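Local coordinates for glycerol Dehydrogenase (Unidentified, PDB 5XN8), which probably catalyses the NAD-dependent oxidation of glycerol to dihydroxyacetone, as a metal-dependent member of the iron-containing alcohol dehydrogenase family, at residues S31-A36 with R74-I79; C68-I73 with F137-I142. All coordinates share one frame; numbering follows the deposited sequence.

Overall arrangement
After edge strand 10-14 and two short helices, the chain enters strand 31-36, inside the six-stranded parallel sheet. It then runs through helix 38-54 and the outermost strand 58-63 before helix 70-83 begins. Contact 1 closes this loop of 37 intervening residues by setting 74-79 against 31-36. Contact 2 starts from the N-cap and first turn of the same helix, within 68-73, and closes a longer loop of 63 residues when the chain reaches strand 137-142 of a two-stranded antiparallel sheet. Because 68-73 falls between the two segments of contact 1, the loops cross rather than nest. With centres 15 Å apart, they tie helix 70-83 to both sheets.

Contact 1 (S31-A36 with R74-I79); sequences SFFVIA and RRLIAI
Side-chain contact here is apolar: F33 and I35 of the strand meet L76 and I79 of the helix, and 181 Å² of surface is buried in total. F33 reaches furthest across. With its CG anti to the backbone N (chi1 -180°), the ring extends from the strand towards the helix, and its far end, CZ, lies 4.0 Å from CD2 of L76. The two side chains cross at about a right angle, with CZ at the rim of the ring making the contact. The other branch of the leucine is used separately: CD1 of L76 lies 4.1 Å from CD1 of I35, the outer methyl of the isoleucine chain. One leucine thus takes a different strand residue on each of its methyls. I79, one turn further on, brings CG2 to the edge of the F33 ring, near its plane, 4.2 Å from CE1.

These are contacts between a parallel sheet and a helix packed on its face, within an alternating alpha/beta arrangement of the Rossmann type. The short axes approach to 10.5 Å and their directions differ by 147°, so 74-79 runs roughly antiparallel to 31-36. Strands 58-63 and 87-92 flank that strand in the sheet, and F33 is hydrogen-bonded through its backbone to G87 and V89.

Contact with polar backbone is limited to the L76 carbonyl, whose O lies 3.5 Å from CZ of F33, oblique to the ring. Beside the pair, I35 touches T96 and L76 touches I103, both on helix 94-107.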
loop_
_atom_site.group_PDB
_atom_site.type_symbol
_atom_site.label_atom_id
_atom_site.label_comp_id
_atom_site.label_asym_id
_atom_site.label_seq_id
_atom_site.Cartn_x
_atom_site.Cartn_y
_atom_site.Cartn_z
ATOM N N SER A 31 21.907 -47.588 28.933
ATOM C CA SER A 31 21.034 -48.631 28.387
ATOM C C SER A 31 19.580 -48.178 28.297
ATOM O O SER A 31 19.137 -47.330 29.073
ATOM C CB SER A 31 21.151 -49.923 29.215
ATOM O OG SER A 31 20.640 -49.746 30.522
ATOM N N PHE A 32 18.848 -48.772 27.358
ATOM C CA PHE A 32 17.474 -48.376 27.057
ATOM C C PHE A 32 16.507 -49.549 26.918
ATOM O O PHE A 32 16.828 -50.571 26.320
ATOM C CB PHE A 32 17.446 -47.525 25.781
ATOM C CG PHE A 32 17.757 -46.079 26.024
ATOM C CD1 PHE A 32 16.758 -45.200 26.414
ATOM C CD2 PHE A 32 19.058 -45.602 25.901
ATOM C CE1 PHE A 32 17.049 -43.861 26.660
ATOM C CE2 PHE A 32 19.353 -44.271 26.144
ATOM C CZ PHE A 32 18.348 -43.398 26.527
ATOM N N PHE A 33 15.317 -49.365 27.477
ATOM C CA PHE A 33 14.201 -50.284 27.359
ATOM C C PHE A 33 13.310 -49.787 26.214
ATOM O O PHE A 33 12.642 -48.765 26.345
ATOM C CB PHE A 33 13.446 -50.293 28.687
ATOM C CG PHE A 33 12.262 -51.207 28.724
ATOM C CD1 PHE A 33 12.429 -52.567 28.934
ATOM C CD2 PHE A 33 10.971 -50.702 28.598
ATOM C CE1 PHE A 33 11.336 -53.415 28.994
ATOM C CE2 PHE A 33 9.872 -51.541 28.662
ATOM C CZ PHE A 33 10.057 -52.901 28.859
ATOM N N VAL A 34 13.315 -50.502 25.096
ATOM C CA VAL A 34 12.648 -50.073 23.868
ATOM C C VAL A 34 11.297 -50.778 23.712
ATOM O O VAL A 34 11.246 -51.995 23.788
ATOM C CB VAL A 34 13.528 -50.391 22.633
ATOM C CG1 VAL A 34 12.999 -49.691 21.384
ATOM C CG2 VAL A 34 14.978 -50.015 22.891
ATOM N N ILE A 35 10.217 -50.023 23.494
ATOM C CA ILE A 35 8.879 -50.623 23.270
ATOM C C ILE A 35 8.221 -50.202 21.956
ATOM O O ILE A 35 8.360 -49.056 21.506
ATOM C CB ILE A 35 7.901 -50.371 24.446
ATOM C CG1 ILE A 35 7.493 -48.895 24.556
ATOM C CG2 ILE A 35 8.526 -50.837 25.755
ATOM C CD1 ILE A 35 6.427 -48.645 25.604
ATOM N N ALA A 36 7.487 -51.146 21.366
ATOM C CA ALA A 36 6.736 -50.947 20.130
ATOM C C ALA A 36 5.764 -52.114 19.906
ATOM O O ALA A 36 5.993 -53.222 20.400
ATOM C CB ALA A 36 7.694 -50.839 18.955
ATOM N N ARG A 74 2.265 -51.261 34.206
ATOM C CA ARG A 74 2.803 -52.082 35.299
ATOM C C ARG A 74 3.419 -53.396 34.810
ATOM O O ARG A 74 4.383 -53.870 35.412
ATOM C CB ARG A 74 1.725 -52.364 36.366
ATOM C CG ARG A 74 1.380 -51.217 37.325
ATOM C CD ARG A 74 1.591 -49.813 36.824
ATOM N NE ARG A 74 1.294 -48.838 37.884
ATOM C CZ ARG A 74 0.764 -47.627 37.711
ATOM N NH1 ARG A 74 0.430 -47.169 36.503
ATOM N NH2 ARG A 74 0.549 -46.861 38.781
ATOM N N ARG A 75 2.872 -53.968 33.735
ATOM C CA ARG A 75 3.433 -55.185 33.134
ATOM C C ARG A 75 4.822 -54.923 32.545
ATOM O O ARG A 75 5.743 -55.708 32.753
ATOM C CB ARG A 75 2.491 -55.746 32.053
ATOM C CG ARG A 75 2.835 -57.154 31.561
ATOM C CD ARG A 75 1.979 -57.566 30.366
ATOM N NE ARG A 75 2.273 -56.771 29.166
ATOM C CZ ARG A 75 3.321 -56.937 28.350
ATOM N NH1 ARG A 75 4.220 -57.902 28.557
ATOM N NH2 ARG A 75 3.465 -56.136 27.293
ATOM N N LEU A 76 4.959 -53.815 31.817
ATOM C CA LEU A 76 6.226 -53.444 31.164
ATOM C C LEU A 76 7.277 -52.943 32.157
ATOM O O LEU A 76 8.469 -53.217 31.983
ATOM C CB LEU A 76 5.991 -52.389 30.079
ATOM C CG LEU A 76 5.320 -52.857 28.781
ATOM C CD1 LEU A 76 4.882 -51.663 27.954
ATOM C CD2 LEU A 76 6.214 -53.795 27.977
ATOM N N ILE A 77 6.839 -52.204 33.178
ATOM C CA ILE A 77 7.723 -51.804 34.280
ATOM C C ILE A 77 8.384 -53.016 34.931
ATOM O O ILE A 77 9.596 -53.013 35.144
ATOM C CB ILE A 77 6.974 -50.945 35.335
ATOM C CG1 ILE A 77 6.755 -49.531 34.776
ATOM C CG2 ILE A 77 7.760 -50.847 36.643
ATOM C CD1 ILE A 77 5.714 -48.716 35.511
ATOM N N ALA A 78 7.585 -54.045 35.231
ATOM C CA ALA A 78 8.088 -55.285 35.832
ATOM C C ALA A 78 9.191 -55.932 34.997
ATOM O O ALA A 78 10.171 -56.417 35.553
ATOM C CB ALA A 78 6.948 -56.273 36.058
ATOM N N ILE A 79 9.042 -55.921 33.674
ATOM C CA ILE A 79 10.071 -56.457 32.766
ATOM C C ILE A 79 11.280 -55.520 32.718
ATOM O O ILE A 79 12.419 -55.979 32.670
ATOM C CB ILE A 79 9.547 -56.697 31.321
ATOM C CG1 ILE A 79 8.330 -57.631 31.308
ATOM C CG2 ILE A 79 10.647 -57.310 30.458
ATOM C CD1 ILE A 79 7.587 -57.679 29.983
#

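Contact 2 (C68-I73 with F137-I142); sequences CSHVEI and FEEYLI
H70 meets E139 because chi1 of the histidine (-78°) sets CG anti to its carbonyl carbon, while chi1 of the glutamate (55°) holds CG between the backbone N and the carbonyl carbon. Beyond CG the E139 chain is extended, which carries its carboxylate to the imidazole although the CB bond is not aimed at the helix. NE2 of H70 then donates to OE2 of E139 over 2.8 Å, with an N-H...O angle of 152°. The bond is bent at both ends: OE2 lies slightly off the ring plane, and NE2 meets the oxygen from well above the carboxylate plane.

E138 adds a second carboxylate at the edge of the same ring. Its OE2 lies 3.4 Å from CD2 of H70, a contact with a carbon rather than a hydrogen bond. Two carboxylates at this edge could favour a cationic ring, though R74 lies close to ND1 and would work against it. L141 supplies the apolar part, with CD1 4.2 Å from CE1 of H70 in an oblique approach.

The helix start is fixed separately: S69 is the N-cap, its OG accepting from N of E72 over 3.3 Å, and OG is also hydrogen-bonded to OE1 of E133.

E138 and E139 both face I130 of the partner strand 127-131, consistent with two consecutive side chains reaching the same ring. This is a classic beta bulge in the two-stranded antiparallel sheet, whose other strand carries L127 and Y131, probable NAD(+)-binding residues; H70-E139 itself is a His-carboxylate hydrogen bond joining that sheet to the capped helix.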
loop_
_atom_site.group_PDB
_atom_site.type_symbol
_atom_site.label_atom_id
_atom_site.label_comp_id
_atom_site.label_asym_id
_atom_site.label_seq_id
_atom_site.Cartn_x
_atom_site.Cartn_y
_atom_site.Cartn_z
ATOM N N CYS A 68 -2.638 -47.998 26.062
ATOM C CA CYS A 68 -1.964 -47.253 27.136
ATOM C C CYS A 68 -2.802 -47.320 28.414
ATOM O O CYS A 68 -3.513 -46.379 28.759
ATOM C CB CYS A 68 -1.713 -45.801 26.715
ATOM S SG CYS A 68 -0.809 -44.787 27.922
ATOM N N SER A 69 -2.715 -48.456 29.102
ATOM C CA SER A 69 -3.474 -48.707 30.322
ATOM C C SER A 69 -2.549 -48.848 31.509
ATOM O O SER A 69 -1.366 -49.133 31.340
ATOM C CB SER A 69 -4.313 -49.976 30.161
ATOM O OG SER A 69 -3.514 -51.071 29.775
ATOM N N HIS A 70 -3.087 -48.636 32.705
ATOM C CA HIS A 70 -2.332 -48.834 33.948
ATOM C C HIS A 70 -1.787 -50.257 34.061
ATOM O O HIS A 70 -0.653 -50.448 34.490
ATOM C CB HIS A 70 -3.199 -48.516 35.178
ATOM C CG HIS A 70 -3.350 -47.050 35.450
ATOM N ND1 HIS A 70 -2.326 -46.284 35.958
ATOM C CD2 HIS A 70 -4.403 -46.213 35.297
ATOM C CE1 HIS A 70 -2.741 -45.037 36.108
ATOM N NE2 HIS A 70 -3.995 -44.964 35.699
ATOM N N VAL A 71 -2.594 -51.242 33.653
ATOM C CA VAL A 71 -2.187 -52.654 33.653
ATOM C C VAL A 71 -0.980 -52.873 32.738
ATOM O O VAL A 71 -0.023 -53.551 33.126
ATOM C CB VAL A 71 -3.349 -53.592 33.221
ATOM C CG1 VAL A 71 -2.867 -55.031 33.006
ATOM C CG2 VAL A 71 -4.477 -53.554 34.248
ATOM N N GLU A 72 -1.034 -52.305 31.534
ATOM C CA GLU A 72 0.041 -52.459 30.558
ATOM C C GLU A 72 1.331 -51.789 31.035
ATOM O O GLU A 72 2.408 -52.361 30.887
ATOM C CB GLU A 72 -0.392 -51.897 29.191
ATOM C CG GLU A 72 0.588 -52.124 28.037
ATOM C CD GLU A 72 0.813 -53.588 27.685
ATOM O OE1 GLU A 72 0.022 -54.461 28.100
ATOM O OE2 GLU A 72 1.790 -53.874 26.966
ATOM N N ILE A 73 1.211 -50.595 31.614
ATOM C CA ILE A 73 2.353 -49.868 32.206
ATOM C C ILE A 73 3.049 -50.729 33.259
ATOM O O ILE A 73 4.267 -50.914 33.193
ATOM C CB ILE A 73 1.911 -48.509 32.831
ATOM C CG1 ILE A 73 1.494 -47.518 31.734
ATOM C CG2 ILE A 73 3.003 -47.880 33.690
ATOM C CD1 ILE A 73 0.542 -46.457 32.234
ATOM N N PHE A 137 -11.638 -44.334 27.625
ATOM C CA PHE A 137 -10.846 -43.317 28.320
ATOM C C PHE A 137 -11.047 -43.405 29.832
ATOM O O PHE A 137 -12.172 -43.584 30.293
ATOM C CB PHE A 137 -11.224 -41.910 27.810
ATOM C CG PHE A 137 -10.699 -40.784 28.660
ATOM C CD1 PHE A 137 -9.400 -40.313 28.491
ATOM C CD2 PHE A 137 -11.503 -40.188 29.630
ATOM C CE1 PHE A 137 -8.916 -39.269 29.276
ATOM C CE2 PHE A 137 -11.021 -39.148 30.416
ATOM C CZ PHE A 137 -9.727 -38.692 30.240
ATOM N N GLU A 138 -9.951 -43.267 30.582
ATOM C CA GLU A 138 -9.961 -43.327 32.050
ATOM C C GLU A 138 -9.570 -41.984 32.683
ATOM O O GLU A 138 -10.343 -41.413 33.457
ATOM C CB GLU A 138 -9.016 -44.434 32.527
ATOM C CG GLU A 138 -9.184 -44.821 33.987
ATOM C CD GLU A 138 -8.196 -45.884 34.435
ATOM O OE1 GLU A 138 -7.787 -46.736 33.617
ATOM O OE2 GLU A 138 -7.812 -45.861 35.622
ATOM N N GLU A 139 -8.374 -41.490 32.358
ATOM C CA GLU A 139 -7.852 -40.248 32.941
ATOM C C GLU A 139 -6.689 -39.668 32.128
ATOM O O GLU A 139 -6.267 -40.258 31.129
ATOM C CB GLU A 139 -7.408 -40.494 34.395
ATOM C CG GLU A 139 -6.397 -41.620 34.566
ATOM C CD GLU A 139 -5.904 -41.787 35.995
ATOM O OE1 GLU A 139 -5.576 -40.772 36.642
ATOM O OE2 GLU A 139 -5.841 -42.942 36.477
ATOM N N TYR A 140 -6.203 -38.501 32.562
ATOM C CA TYR A 140 -4.974 -37.894 32.055
ATOM C C TYR A 140 -3.910 -37.907 33.147
ATOM O O TYR A 140 -4.181 -37.497 34.278
ATOM C CB TYR A 140 -5.207 -36.432 31.674
ATOM C CG TYR A 140 -6.056 -36.182 30.448
ATOM C CD1 TYR A 140 -5.676 -36.673 29.196
ATOM C CD2 TYR A 140 -7.217 -35.408 30.530
ATOM C CE1 TYR A 140 -6.443 -36.420 28.062
ATOM C CE2 TYR A 140 -7.989 -35.151 29.405
ATOM C CZ TYR A 140 -7.599 -35.654 28.177
ATOM O OH TYR A 140 -8.374 -35.377 27.075
ATOM N N LEU A 141 -2.703 -38.360 32.806
ATOM C CA LEU A 141 -1.536 -38.188 33.671
ATOM C C LEU A 141 -0.661 -37.064 33.109
ATOM O O LEU A 141 -0.048 -37.205 32.047
ATOM C CB LEU A 141 -0.727 -39.485 33.779
ATOM C CG LEU A 141 -1.428 -40.664 34.470
ATOM C CD1 LEU A 141 -0.463 -41.836 34.543
ATOM C CD2 LEU A 141 -1.984 -40.311 35.843
ATOM N N ILE A 142 -0.631 -35.950 33.830
ATOM C CA ILE A 142 0.213 -34.809 33.503
ATOM C C ILE A 142 1.485 -34.967 34.329
ATOM O O ILE A 142 1.409 -35.108 35.542
ATOM C CB ILE A 142 -0.469 -33.469 33.863
ATOM C CG1 ILE A 142 -1.866 -33.370 33.234
ATOM C CG2 ILE A 142 0.410 -32.288 33.456
ATOM C CD1 ILE A 142 -2.792 -32.424 33.978
#